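PDB 4YXT: polyketide biosynthesis 3-hydroxy-3-methylglutaryl-ACP synthase PksG from Bacillus subtilis, which catalyses the aldol condensation of an acetyl group on the acyl carrier protein AcpK with a beta-ketothioester intermediate in the biosynthesis of the antibiotic bacillaene. Local coordinates for residues Gly13-Leu18 against Val44-Glu49; Gly189-Tyr194 against Glu333-Ile338; Leu76-Ser81 against Phe108-Ala113. The protein carries 1 engineered substitution. All coordinates share one frame; numbering follows the deposited sequence.

Interaction 1: residues Gly13-Leu18 against Val44-Glu49; sequences GGTAYL and VALPYE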
loop_
_atom_site.group_PDB
_atom_site.type_symbol
_atom_site.label_atom_id
_atom_site.label_comp_id
_atom_site.label_asym_id
_atom_site.label_seq_id
_atom_site.Cartn_x
_atom_site.Cartn_y
_atom_site.Cartn_z
ATOM N N GLY A 13 -16.961 11.655 -9.374
ATOM C CA GLY A 13 -16.258 12.926 -9.583
ATOM C C GLY A 13 -16.850 14.105 -8.844
ATOM O O GLY A 13 -16.906 15.202 -9.371
ATOM N N GLY A 14 -17.266 13.876 -7.611
ATOM C CA GLY A 14 -17.583 14.951 -6.691
ATOM C C GLY A 14 -19.069 15.242 -6.714
ATOM O O GLY A 14 -19.795 14.817 -7.612
ATOM N N THR A 15 -19.502 15.983 -5.714
ATOM C CA THR A 15 -20.864 16.450 -5.627
ATOM C C THR A 15 -20.885 17.933 -6.055
ATOM O O THR A 15 -21.945 18.525 -6.207
ATOM C CB THR A 15 -21.358 16.309 -4.184
ATOM O OG1 THR A 15 -20.461 17.001 -3.345
ATOM C CG2 THR A 15 -21.313 14.915 -3.716
ATOM N N ALA A 16 -19.712 18.537 -6.248
ATOM C CA ALA A 16 -19.614 19.951 -6.600
ATOM C C ALA A 16 -18.485 20.134 -7.575
ATOM O O ALA A 16 -17.471 19.436 -7.483
ATOM C CB ALA A 16 -19.389 20.806 -5.367
ATOM N N TYR A 17 -18.644 21.057 -8.516
ATOM C CA TYR A 17 -17.544 21.374 -9.430
ATOM C C TYR A 17 -17.341 22.845 -9.565
ATOM O O TYR A 17 -18.126 23.632 -9.015
ATOM C CB TYR A 17 -17.731 20.748 -10.789
ATOM C CG TYR A 17 -18.788 21.370 -11.648
ATOM C CD1 TYR A 17 -18.428 22.181 -12.714
ATOM C CD2 TYR A 17 -20.153 21.144 -11.399
ATOM C CE1 TYR A 17 -19.383 22.760 -13.530
ATOM C CE2 TYR A 17 -21.129 21.726 -12.205
ATOM C CZ TYR A 17 -20.723 22.543 -13.273
ATOM O OH TYR A 17 -21.628 23.136 -14.088
ATOM N N LEU A 18 -16.232 23.206 -10.224
ATOM C CA LEU A 18 -15.943 24.595 -10.591
ATOM C C LEU A 18 -15.745 24.703 -12.078
ATOM O O LEU A 18 -15.142 23.832 -12.709
ATOM C CB LEU A 18 -14.712 25.126 -9.864
ATOM C CG LEU A 18 -14.509 26.637 -9.996
ATOM C CD1 LEU A 18 -15.426 27.389 -9.030
ATOM C CD2 LEU A 18 -13.047 26.990 -9.792
ATOM N N VAL A 44 -14.606 19.626 -6.847
ATOM C CA VAL A 44 -14.069 20.231 -5.615
ATOM C C VAL A 44 -14.680 19.507 -4.391
ATOM O O VAL A 44 -15.905 19.540 -4.161
ATOM C CB VAL A 44 -14.320 21.753 -5.554
ATOM C CG1 VAL A 44 -13.625 22.389 -4.338
ATOM C CG2 VAL A 44 -13.876 22.445 -6.841
ATOM N N ALA A 45 -13.833 18.785 -3.650
ATOM C CA ALA A 45 -14.260 18.123 -2.427
ATOM C C ALA A 45 -14.707 19.165 -1.379
ATOM O O ALA A 45 -14.010 20.153 -1.122
ATOM C CB ALA A 45 -13.133 17.272 -1.849
ATOM N N LEU A 46 -15.861 18.904 -0.772
ATOM C CA LEU A 46 -16.392 19.719 0.299
ATOM C C LEU A 46 -15.935 19.204 1.670
ATOM O O LEU A 46 -15.506 18.039 1.809
ATOM C CB LEU A 46 -17.909 19.701 0.222
ATOM C CG LEU A 46 -18.445 20.108 -1.153
ATOM C CD1 LEU A 46 -19.680 19.320 -1.593
ATOM C CD2 LEU A 46 -18.727 21.585 -1.102
ATOM N N PRO A 47 -16.032 20.067 2.695
ATOM C CA PRO A 47 -15.615 19.743 4.053
ATOM C C PRO A 47 -16.189 18.441 4.605
ATOM O O PRO A 47 -15.563 17.810 5.461
ATOM C CB PRO A 47 -16.153 20.940 4.849
ATOM C CG PRO A 47 -15.989 22.066 3.900
ATOM C CD PRO A 47 -16.393 21.493 2.580
ATOM N N TYR A 48 -17.365 18.037 4.140
ATOM C CA TYR A 48 -17.972 16.815 4.633
ATOM C C TYR A 48 -17.787 15.656 3.638
ATOM O O TYR A 48 -18.550 14.709 3.610
ATOM C CB TYR A 48 -19.446 17.040 4.992
ATOM C CG TYR A 48 -20.199 17.885 4.026
ATOM C CD1 TYR A 48 -20.456 19.240 4.282
ATOM C CD2 TYR A 48 -20.639 17.348 2.826
ATOM C CE1 TYR A 48 -21.165 20.009 3.360
ATOM C CE2 TYR A 48 -21.335 18.100 1.915
ATOM C CZ TYR A 48 -21.601 19.417 2.179
ATOM O OH TYR A 48 -22.309 20.108 1.226
ATOM N N GLU A 49 -16.788 15.771 2.780
ATOM C CA GLU A 49 -16.388 14.646 1.966
ATOM C C GLU A 49 -14.962 14.384 2.363
ATOM O O GLU A 49 -14.279 15.268 2.887
ATOM C CB GLU A 49 -16.497 14.971 0.521
ATOM C CG GLU A 49 -17.912 15.256 0.083
ATOM C CD GLU A 49 -17.935 15.699 -1.343
ATOM O OE1 GLU A 49 -17.431 16.813 -1.640
ATOM O OE2 GLU A 49 -18.395 14.892 -2.164
#
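Val44 N donates to Ala16 O at 2.9 Å with a nearly straight N-H...O angle of 169°, carrying the pairing of strands 16-19 and 41-43 just past the end of the latter. These antiparallel strands belong to a small three-stranded sheet of this HMG-CoA synthase family member, and 44-49 is the connection from it to helix 51-64. The connection folds into a type I beta turn from Leu46 to Glu49, with Glu49 N bonded to Leu46 O. The extended Glu49 side chain reaches across to the start of its own turn: OE1 takes Leu46 N at 2.8 Å through the anti lone pair, away from OE2. That leaves OE2 directed at the other segment, where Thr15 OG1 gives it a weak hydrogen bond of 3.2 Å. With chi1 of 55°, OG1 sits between the backbone N and the carbonyl carbon of Thr15, and the hydroxyl faces the carboxylate. Packing completes the contact. Ala16 CB lies 4.1 Å from Leu46 CD1, and Leu46 also meets Ile394 of helix 392-397. Tyr360 of strand 360-361 bonds the backbones of Thr15 and Tyr17, making 16-19 the central strand. At the other end, Leu18 CB rests against Val44 CG2, 4.1 Å away.

Interaction 2: residues Gly189-Tyr194 against Glu333-Ile338; sequences GANGYY and EFYSGI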
loop_
_atom_site.group_PDB
_atom_site.type_symbol
_atom_site.label_atom_id
_atom_site.label_comp_id
_atom_site.label_asym_id
_atom_site.label_seq_id
_atom_site.Cartn_x
_atom_site.Cartn_y
_atom_site.Cartn_z
ATOM N N GLY A 189 0.613 -10.946 -18.359
ATOM C CA GLY A 189 2.076 -10.846 -18.489
ATOM C C GLY A 189 2.528 -9.815 -19.506
ATOM O O GLY A 189 3.717 -9.583 -19.674
ATOM N N ALA A 190 1.567 -9.214 -20.190
ATOM C CA ALA A 190 1.781 -8.159 -21.178
ATOM C C ALA A 190 1.874 -6.815 -20.438
ATOM O O ALA A 190 0.889 -6.037 -20.361
ATOM C CB ALA A 190 0.631 -8.137 -22.164
ATOM N N ASN A 191 3.045 -6.593 -19.848
ATOM C CA ASN A 191 3.283 -5.532 -18.831
ATOM C C ASN A 191 4.722 -5.045 -18.962
ATOM O O ASN A 191 5.645 -5.851 -18.873
ATOM C CB ASN A 191 3.116 -6.085 -17.380
ATOM C CG ASN A 191 1.737 -6.653 -17.133
ATOM O OD1 ASN A 191 0.845 -5.982 -16.620
ATOM N ND2 ASN A 191 1.534 -7.884 -17.558
ATOM N N GLY A 192 4.909 -3.743 -19.146
ATOM C CA GLY A 192 6.209 -3.152 -19.070
ATOM C C GLY A 192 6.176 -2.147 -17.949
ATOM O O GLY A 192 5.597 -1.068 -18.104
ATOM N N TYR A 193 6.777 -2.501 -16.809
ATOM C CA TYR A 193 6.830 -1.598 -15.646
ATOM C C TYR A 193 8.242 -1.062 -15.507
ATOM O O TYR A 193 9.214 -1.715 -15.884
ATOM C CB TYR A 193 6.364 -2.321 -14.354
ATOM C CG TYR A 193 6.623 -3.843 -14.263
ATOM C CD1 TYR A 193 5.574 -4.755 -14.365
ATOM C CD2 TYR A 193 7.916 -4.377 -14.059
ATOM C CE1 TYR A 193 5.782 -6.139 -14.288
ATOM C CE2 TYR A 193 8.119 -5.767 -13.966
ATOM C CZ TYR A 193 7.034 -6.652 -14.053
ATOM O OH TYR A 193 7.205 -8.070 -13.986
ATOM N N TYR A 194 8.373 0.143 -14.946
ATOM C CA TYR A 194 9.624 0.808 -14.928
ATOM C C TYR A 194 9.588 1.891 -13.831
ATOM O O TYR A 194 8.592 2.604 -13.686
ATOM C CB TYR A 194 9.885 1.386 -16.340
ATOM C CG TYR A 194 11.145 2.236 -16.499
ATOM C CD1 TYR A 194 12.400 1.658 -16.691
ATOM C CD2 TYR A 194 11.044 3.619 -16.497
ATOM C CE1 TYR A 194 13.530 2.447 -16.838
ATOM C CE2 TYR A 194 12.150 4.407 -16.658
ATOM C CZ TYR A 194 13.390 3.828 -16.811
ATOM O OH TYR A 194 14.456 4.707 -16.932
ATOM N N GLU A 333 3.935 1.971 -15.607
ATOM C CA GLU A 333 3.595 0.710 -16.218
ATOM C C GLU A 333 2.726 0.898 -17.477
ATOM O O GLU A 333 1.810 1.708 -17.479
ATOM C CB GLU A 333 2.857 -0.217 -15.255
ATOM C CG GLU A 333 2.629 -1.675 -15.792
ATOM C CD GLU A 333 2.289 -2.716 -14.675
ATOM O OE1 GLU A 333 1.885 -3.862 -14.984
ATOM O OE2 GLU A 333 2.429 -2.426 -13.457
ATOM N N PHE A 334 3.005 0.082 -18.504
ATOM C CA PHE A 334 2.191 0.014 -19.672
ATOM C C PHE A 334 1.642 -1.371 -19.750
ATOM O O PHE A 334 2.382 -2.325 -19.700
ATOM C CB PHE A 334 3.001 0.334 -20.929
ATOM C CG PHE A 334 2.188 0.329 -22.166
ATOM C CD1 PHE A 334 2.055 -0.832 -22.922
ATOM C CD2 PHE A 334 1.534 1.477 -22.581
ATOM C CE1 PHE A 334 1.278 -0.832 -24.055
ATOM C CE2 PHE A 334 0.758 1.488 -23.735
ATOM C CZ PHE A 334 0.609 0.337 -24.463
ATOM N N TYR A 335 0.347 -1.479 -19.956
ATOM C CA TYR A 335 -0.273 -2.759 -20.101
ATOM C C TYR A 335 -1.518 -2.625 -20.961
ATOM O O TYR A 335 -1.924 -1.527 -21.307
ATOM C CB TYR A 335 -0.678 -3.287 -18.717
ATOM C CG TYR A 335 -1.469 -2.350 -17.829
ATOM C CD1 TYR A 335 -0.904 -1.221 -17.286
ATOM C CD2 TYR A 335 -2.800 -2.630 -17.508
ATOM C CE1 TYR A 335 -1.621 -0.395 -16.437
ATOM C CE2 TYR A 335 -3.525 -1.812 -16.676
ATOM C CZ TYR A 335 -2.933 -0.703 -16.140
ATOM O OH TYR A 335 -3.665 0.071 -15.289
ATOM N N SER A 336 -2.123 -3.757 -21.292
ATOM C CA SER A 336 -3.160 -3.796 -22.287
ATOM C C SER A 336 -4.238 -4.748 -21.871
ATOM O O SER A 336 -4.028 -5.590 -20.985
ATOM C CB SER A 336 -2.596 -4.236 -23.635
ATOM O OG SER A 336 -2.141 -5.553 -23.550
ATOM N N GLY A 337 -5.411 -4.538 -22.453
ATOM C CA GLY A 337 -6.553 -5.395 -22.236
ATOM C C GLY A 337 -7.620 -5.194 -23.302
ATOM O O GLY A 337 -7.573 -4.191 -24.059
ATOM N N ILE A 338 -8.522 -6.187 -23.384
ATOM C CA ILE A 338 -9.607 -6.209 -24.342
ATOM C C ILE A 338 -10.968 -5.881 -23.719
ATOM O O ILE A 338 -11.317 -6.394 -22.652
ATOM C CB ILE A 338 -9.652 -7.594 -25.062
ATOM C CG1 ILE A 338 -8.489 -7.671 -26.043
ATOM C CG2 ILE A 338 -10.995 -7.781 -25.778
ATOM C CD1 ILE A 338 -8.226 -9.024 -26.640
HETATM O O HOH W 1 -1.731 -6.458 -19.626
#
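Gly192 and Phe334 form a hydrogen-bonded antiparallel pair, joining strands 184-195 and 331-339, neighbours inside the large mixed sheet of this thiolase-like fold. Gly192 N reaches Phe334 O at 3.0 Å, and Phe334 N returns a bond of 2.9 Å to Gly192 O. Toward Ala190, the centre of an inverse gamma turn, direct pairing gives way to a water, which lies 2.8 Å from Ala190 O and accepts from Ser336 N at 3.2 Å. One residue the other way, Tyr193 and Glu333 make a non-hydrogen-bonded pair whose side chains run alongside each other. The carboxylate stands at the edge of the Tyr193 ring, with the two planes 80° apart. Glu333 is held extended, CG anti to the backbone N (chi1 -172°), and both its oxygens have partners: OE1 makes a salt bridge to Arg106 of the second subunit and OE2 bonds Tyr115 OH. This buried acid therefore ties the sheet to the dimer interface, as does Tyr193, whose hydroxyl bonds Glu75 of the second subunit. Phe334, on the other face, meets the rings of Phe228, Tyr231 and Phe244 edge-to-face. Against the Tyr193 ring, the nearest carboxylate atom is Glu333 OE1, 3.8 Å from CD1.

Interaction 3: residues Leu76-Ser81 against Phe108-Ala113; sequences LLITCS and FEVKQA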
loop_
_atom_site.group_PDB
_atom_site.type_symbol
_atom_site.label_atom_id
_atom_site.label_comp_id
_atom_site.label_asym_id
_atom_site.label_seq_id
_atom_site.Cartn_x
_atom_site.Cartn_y
_atom_site.Cartn_z
ATOM N N LEU A 76 -10.793 -9.205 -1.429
ATOM C CA LEU A 76 -9.668 -8.286 -1.392
ATOM C C LEU A 76 -10.217 -6.902 -1.575
ATOM O O LEU A 76 -10.855 -6.643 -2.567
ATOM C CB LEU A 76 -8.688 -8.640 -2.518
ATOM C CG LEU A 76 -7.422 -7.822 -2.732
ATOM C CD1 LEU A 76 -6.533 -7.810 -1.507
ATOM C CD2 LEU A 76 -6.636 -8.422 -3.889
ATOM N N LEU A 77 -10.024 -6.020 -0.606
ATOM C CA LEU A 77 -10.352 -4.649 -0.785
ATOM C C LEU A 77 -9.052 -3.829 -0.691
ATOM O O LEU A 77 -8.362 -3.891 0.322
ATOM C CB LEU A 77 -11.375 -4.198 0.283
ATOM C CG LEU A 77 -11.573 -2.665 0.307
ATOM C CD1 LEU A 77 -12.081 -2.090 -0.985
ATOM C CD2 LEU A 77 -12.479 -2.219 1.418
ATOM N N ILE A 78 -8.720 -3.074 -1.724
ATOM C CA ILE A 78 -7.456 -2.331 -1.758
ATOM C C ILE A 78 -7.820 -0.913 -2.065
ATOM O O ILE A 78 -8.436 -0.664 -3.094
ATOM C CB ILE A 78 -6.483 -2.825 -2.860
ATOM C CG1 ILE A 78 -6.029 -4.279 -2.596
ATOM C CG2 ILE A 78 -5.251 -1.916 -3.003
ATOM C CD1 ILE A 78 -5.160 -4.843 -3.718
ATOM N N THR A 79 -7.424 0.016 -1.198
ATOM C CA THR A 79 -7.630 1.406 -1.456
ATOM C C THR A 79 -6.304 2.000 -1.876
ATOM O O THR A 79 -5.274 1.761 -1.247
ATOM C CB THR A 79 -8.325 2.130 -0.274
ATOM O OG1 THR A 79 -9.608 1.546 -0.054
ATOM C CG2 THR A 79 -8.658 3.573 -0.640
ATOM N N CYS A 80 -6.310 2.691 -3.003
ATOM C CA CYS A 80 -5.105 3.301 -3.562
ATOM C C CYS A 80 -5.264 4.793 -3.372
ATOM O O CYS A 80 -6.246 5.401 -3.865
ATOM C CB CYS A 80 -4.997 2.989 -5.014
ATOM S SG CYS A 80 -5.264 1.217 -5.401
ATOM N N SER A 81 -4.355 5.405 -2.633
ATOM C CA SER A 81 -4.485 6.844 -2.400
ATOM C C SER A 81 -3.155 7.496 -2.075
ATOM O O SER A 81 -2.205 6.808 -1.710
ATOM C CB SER A 81 -5.521 7.133 -1.287
ATOM O OG SER A 81 -5.611 8.586 -1.045
ATOM N N PHE A 108 -6.384 -3.352 2.830
ATOM C CA PHE A 108 -5.199 -2.499 2.989
ATOM C C PHE A 108 -5.148 -1.379 1.950
ATOM O O PHE A 108 -5.995 -1.302 1.052
ATOM C CB PHE A 108 -3.872 -3.298 2.966
ATOM C CG PHE A 108 -3.687 -4.164 1.729
ATOM C CD1 PHE A 108 -4.213 -5.425 1.684
ATOM C CD2 PHE A 108 -3.051 -3.663 0.609
ATOM C CE1 PHE A 108 -4.030 -6.231 0.605
ATOM C CE2 PHE A 108 -2.856 -4.459 -0.505
ATOM C CZ PHE A 108 -3.350 -5.753 -0.501
ATOM N N GLU A 109 -4.158 -0.502 2.105
ATOM C CA GLU A 109 -4.016 0.636 1.334
ATOM C C GLU A 109 -2.681 0.520 0.639
ATOM O O GLU A 109 -1.711 -0.015 1.225
ATOM C CB GLU A 109 -3.960 1.872 2.311
ATOM C CG GLU A 109 -4.222 3.210 1.686
ATOM C CD GLU A 109 -4.375 4.382 2.712
ATOM O OE1 GLU A 109 -5.282 4.403 3.638
ATOM O OE2 GLU A 109 -3.605 5.339 2.508
ATOM N N VAL A 110 -2.618 1.104 -0.567
ATOM C CA VAL A 110 -1.428 1.141 -1.376
ATOM C C VAL A 110 -1.128 2.567 -1.813
ATOM O O VAL A 110 -2.052 3.324 -2.173
ATOM C CB VAL A 110 -1.576 0.267 -2.649
ATOM C CG1 VAL A 110 -0.492 0.625 -3.620
ATOM C CG2 VAL A 110 -1.408 -1.178 -2.263
ATOM N N LYS A 111 0.168 2.886 -1.810
ATOM C CA LYS A 111 0.703 4.252 -1.947
ATOM C C LYS A 111 1.839 4.192 -2.963
ATOM O O LYS A 111 2.768 3.378 -2.845
ATOM C CB LYS A 111 1.243 4.767 -0.609
ATOM C CG LYS A 111 1.671 6.242 -0.620
ATOM C CD LYS A 111 2.775 6.599 0.410
ATOM C CE LYS A 111 2.196 6.602 1.825
ATOM N NZ LYS A 111 3.207 6.699 2.924
ATOM N N GLN A 112 1.729 5.026 -3.990
ATOM C CA GLN A 112 2.875 5.362 -4.840
ATOM C C GLN A 112 2.458 6.461 -5.794
ATOM O O GLN A 112 2.530 6.323 -6.989
ATOM C CB GLN A 112 3.444 4.132 -5.573
ATOM C CG GLN A 112 4.673 4.382 -6.447
ATOM C CD GLN A 112 5.491 5.600 -6.066
ATOM O OE1 GLN A 112 5.693 6.508 -6.867
ATOM N NE2 GLN A 112 5.980 5.618 -4.861
ATOM N N ALA A 113 2.055 7.569 -5.208
ATOM C CA ALA A 113 1.520 8.722 -5.931
ATOM C C ALA A 113 0.533 8.222 -6.943
ATOM O O ALA A 113 -0.256 7.364 -6.597
ATOM C CB ALA A 113 2.642 9.579 -6.550
HETATM O O HOH W 2 -0.311 6.915 -3.554
HETATM O O HOH W 3 -1.742 6.302 1.110
#
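Phe108 and Ile78 lie side by side at the tight end of a parallel strand pair, the two strands of a beta-alpha-beta unit built from strand 74-80, helix 91-99 and strand 106-111. Ile78 CG1 makes an off-centre CH-pi contact, 4.1 Å from the centroid of the Phe108 ring and 29° off its normal. Leu76 CD1 comes in obliquely to within 3.6 Å of Phe108 CE1. The ring is brought there by a chi1 of 55°, which sets Phe108 CG between its backbone N and carbonyl carbon and folds it over the neighbouring strand. Next along, Ile78 CG2 touches Val110 CG2 at 4.0 Å, and Val110 CG2 also borders the Phe108 ring in its plane. Beneath this apolar face the backbones alternate as donor and acceptor: Phe108 N to Leu77 O, Thr79 N to Phe108 O, Val110 N to Thr79 O (2.8 Å) and Ser81 N to Val110 O (3.1 Å).

Past Ser81 the strands part and water takes over. Ser81 O accepts from two waters. One, 2.6 Å from Ser81 O, also accepts from Gln112 N and donates to Ala113 O; the other, at 2.9 Å, links Ser81 O to Glu109 OE2. The Glu109 carboxylate has protein partners as well, Leu91 N and Lys111 of the second subunit. Residues 109-111 pair antiparallel with a strand of that subunit, continuing the sheet across the dimer. Helix 91-99 covers the Thr79 face, while helix 116-130 packs on the other, Phe127 against Leu76 and Ala119 against Val110, and strand 137-145 flanks strand 74-80.

Interactions 2 and 3 belong to the same large sheet, their centres about 19 Å apart and nearest atoms about 8 Å, and both reach the second subunit; Glu333 of interaction 2 bridges to Arg106 of that subunit, at the start of its copy of strand 106-111, the strand that interaction 3 uses. By similarity, Cys114 forms the acyl-thioester intermediate and His250 transfers protons. The Tyr335 side chain lies about 9 Å from that of His250 and about 11 Å from that of Cys114. The 76-81 segment runs directly into Ala82, an engineered residue at a predicted proton donor/acceptor position, with the Ser81 side chain about 5 Å away. Interaction 1 lies apart from these sites, its nearest atoms about 12 Å from interaction 3 and 19 Å from interaction 2.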